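Local coordinates for putative acetyl transferase (PDB 1VKC), which probably transfers an acyl group, most likely acetyl, like other enzymes of the GNAT acetyltransferase family, at residues Leu130-Asp135 / Lys140-Arg145. Sequence-based numbering, arbitrary orientation. Where two conformers were deposited one is given.
Sequences LRVEID and KWYEER
The ring of Y142 is covered on both faces. L130 CD1 sits over the centre of one, 3.9 Å from the centroid and 7° off the ring normal, a CH-pi contact met almost head-on; on the opposite face W141 CE3 lies above the middle of the phenol, 3.7 Å from its plane. The two aromatic planes stand nearly perpendicular, the indole presenting its CE3 edge to the phenol, and Y142 CE2 lies in the indole plane. W141 in turn carries the R145 guanidinium on one face, with R145 CZ 3.2 Å above the indole plane and displaced toward its rim.

Both methyls of L130 take part: CD2 lies on the same side of the phenol as CD1 but out past the rim, 3.5 Å from Y142 CE2. A first torsion of 54° sets CG between the backbone N and the carbonyl carbon, and a second of 90° turns the fork. V132, modelled in two conformers, adds a doubtful touch, its CG2 4.5 Å from Y142 CD1 and oblique to the ring.

In this GNAT fold, L130 lies where strand 128-130, at one edge of the sheet within this chain, gives way to the loop leading to helix 138-144, from which Y142 sets its side chain back toward residues 130-132. Y142 also packs on I97 of the neighbouring parallel strand 90-99 and on L113 of helix 108-122.

Beyond the apolar patch, R131 holds E133 side-on, NE to OE2 at 2.8 Å and NH2 to OE1 at 3.1 Å. At the helix end, R145 NH2 donates to W141 O at 3.0 Å, while R145 NH1 hydrogen-bonds to S110 OG and NE is bonded elsewhere.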
loop_
_atom_site.group_PDB
_atom_site.type_symbol
_atom_site.label_atom_id
_atom_site.label_comp_id
_atom_site.label_asym_id
_atom_site.label_seq_id
_atom_site.Cartn_x
_atom_site.Cartn_y
_atom_site.Cartn_z
ATOM N N LEU A 130 -4.174 3.453 24.303
ATOM C CA LEU A 130 -4.226 3.247 22.854
ATOM C C LEU A 130 -5.411 2.359 22.469
ATOM O O LEU A 130 -6.036 1.725 23.319
ATOM C CB LEU A 130 -2.885 2.692 22.338
ATOM C CG LEU A 130 -2.430 1.407 23.089
ATOM C CD1 LEU A 130 -2.978 0.177 22.372
ATOM C CD2 LEU A 130 -0.952 1.295 23.253
ATOM N N ARG A 131 -5.721 2.358 21.184
ATOM C CA ARG A 131 -6.798 1.569 20.643
ATOM C C ARG A 131 -6.194 0.384 19.938
ATOM O O ARG A 131 -5.252 0.556 19.144
ATOM C CB ARG A 131 -7.643 2.408 19.671
ATOM C CG ARG A 131 -8.530 1.625 18.744
ATOM C CD ARG A 131 -9.381 2.497 17.827
ATOM N NE ARG A 131 -10.124 1.650 16.899
ATOM C CZ ARG A 131 -11.161 2.038 16.190
ATOM N NH1 ARG A 131 -11.627 3.286 16.276
ATOM N NH2 ARG A 131 -11.746 1.162 15.373
ATOM N N VAL A 132 -6.733 -0.806 20.210
ATOM C CA VAL A 132 -6.353 -2.032 19.507
ATOM C C VAL A 132 -7.600 -2.730 18.982
ATOM O O VAL A 132 -8.608 -2.852 19.683
ATOM C CB VAL A 132 -5.508 -3.003 20.406
ATOM C CG1 VAL A 132 -6.296 -3.477 21.630
ATOM C CG2 VAL A 132 -5.008 -4.199 19.580
ATOM N N GLU A 133 -7.533 -3.200 17.747
ATOM C CA GLU A 133 -8.681 -3.879 17.153
ATOM C C GLU A 133 -8.917 -5.204 17.841
ATOM O O GLU A 133 -7.993 -5.894 18.213
ATOM C CB GLU A 133 -8.529 -4.029 15.631
ATOM C CG GLU A 133 -8.283 -2.715 14.899
ATOM C CD GLU A 133 -9.197 -1.575 15.370
ATOM O OE1 GLU A 133 -10.394 -1.633 15.094
ATOM O OE2 GLU A 133 -8.697 -0.610 15.990
ATOM N N ILE A 134 -10.191 -5.551 17.992
ATOM C CA ILE A 134 -10.623 -6.519 18.994
ATOM C C ILE A 134 -10.172 -7.980 18.757
ATOM O O ILE A 134 -9.953 -8.732 19.720
ATOM C CB ILE A 134 -12.175 -6.402 19.168
ATOM C CG1 ILE A 134 -12.609 -6.828 20.556
ATOM C CG2 ILE A 134 -12.908 -7.144 18.067
ATOM C CD1 ILE A 134 -14.009 -6.326 20.924
ATOM N N ASP A 135 -10.017 -8.379 17.504
ATOM C CA ASP A 135 -9.526 -9.726 17.215
ATOM C C ASP A 135 -8.083 -9.702 16.682
ATOM O O ASP A 135 -7.563 -10.726 16.211
ATOM C CB ASP A 135 -10.503 -10.455 16.269
ATOM C CG ASP A 135 -11.813 -10.859 16.972
ATOM O OD1 ASP A 135 -11.746 -11.300 18.141
ATOM O OD2 ASP A 135 -12.954 -10.784 16.434
ATOM N N LYS A 140 -2.734 -9.366 22.922
ATOM C CA LYS A 140 -1.851 -10.080 23.864
ATOM C C LYS A 140 -0.468 -9.434 23.973
ATOM O O LYS A 140 0.154 -9.464 25.034
ATOM C CB LYS A 140 -1.701 -11.556 23.460
ATOM N N TRP A 141 0.001 -8.857 22.875
ATOM C CA TRP A 141 1.282 -8.171 22.851
ATOM C C TRP A 141 1.248 -6.986 23.828
ATOM O O TRP A 141 2.184 -6.779 24.593
ATOM C CB TRP A 141 1.600 -7.700 21.428
ATOM C CG TRP A 141 3.003 -7.192 21.220
ATOM C CD1 TRP A 141 4.115 -7.941 20.972
ATOM C CD2 TRP A 141 3.431 -5.820 21.199
ATOM N NE1 TRP A 141 5.215 -7.130 20.827
ATOM C CE2 TRP A 141 4.826 -5.821 20.957
ATOM C CE3 TRP A 141 2.782 -4.588 21.380
ATOM C CZ2 TRP A 141 5.581 -4.642 20.879
ATOM C CZ3 TRP A 141 3.538 -3.408 21.299
ATOM C CH2 TRP A 141 4.922 -3.449 21.050
ATOM N N TYR A 142 0.154 -6.244 23.836
ATOM C CA TYR A 142 -0.001 -5.144 24.797
ATOM C C TYR A 142 -0.242 -5.659 26.204
ATOM O O TYR A 142 0.334 -5.149 27.165
ATOM C CB TYR A 142 -1.111 -4.167 24.348
ATOM C CG TYR A 142 -0.702 -3.354 23.142
ATOM C CD1 TYR A 142 -1.235 -3.614 21.888
ATOM C CD2 TYR A 142 0.240 -2.347 23.253
ATOM C CE1 TYR A 142 -0.840 -2.866 20.757
ATOM C CE2 TYR A 142 0.626 -1.590 22.147
ATOM C CZ TYR A 142 0.095 -1.853 20.909
ATOM O OH TYR A 142 0.495 -1.100 19.820
ATOM N N GLU A 143 -1.083 -6.684 26.343
ATOM C CA GLU A 143 -1.336 -7.259 27.664
ATOM C C GLU A 143 -0.043 -7.719 28.353
ATOM O O GLU A 143 0.121 -7.554 29.574
ATOM C CB GLU A 143 -2.380 -8.397 27.584
ATOM C CG GLU A 143 -3.783 -7.884 27.267
ATOM C CD GLU A 143 -4.785 -8.991 26.978
ATOM O OE1 GLU A 143 -4.374 -10.114 26.559
ATOM O OE2 GLU A 143 -5.993 -8.731 27.164
ATOM N N GLU A 144 0.882 -8.271 27.565
ATOM C CA GLU A 144 2.183 -8.728 28.082
ATOM C C GLU A 144 2.980 -7.581 28.690
ATOM O O GLU A 144 3.806 -7.799 29.575
ATOM C CB GLU A 144 3.026 -9.383 26.959
ATOM C CG GLU A 144 2.659 -10.809 26.628
ATOM C CD GLU A 144 3.524 -11.390 25.517
ATOM O OE1 GLU A 144 4.389 -10.677 24.966
ATOM O OE2 GLU A 144 3.322 -12.553 25.179
ATOM N N ARG A 145 2.721 -6.359 28.211
ATOM C CA ARG A 145 3.497 -5.185 28.571
ATOM C C ARG A 145 2.783 -4.299 29.609
ATOM O O ARG A 145 3.169 -3.152 29.822
ATOM C CB ARG A 145 3.821 -4.380 27.304
ATOM C CG ARG A 145 4.823 -5.079 26.414
ATOM C CD ARG A 145 4.865 -4.659 24.970
ATOM N NE ARG A 145 6.002 -5.286 24.291
ATOM C CZ ARG A 145 6.083 -6.578 23.978
ATOM N NH1 ARG A 145 7.179 -7.045 23.405
ATOM N NH2 ARG A 145 5.074 -7.406 24.207
#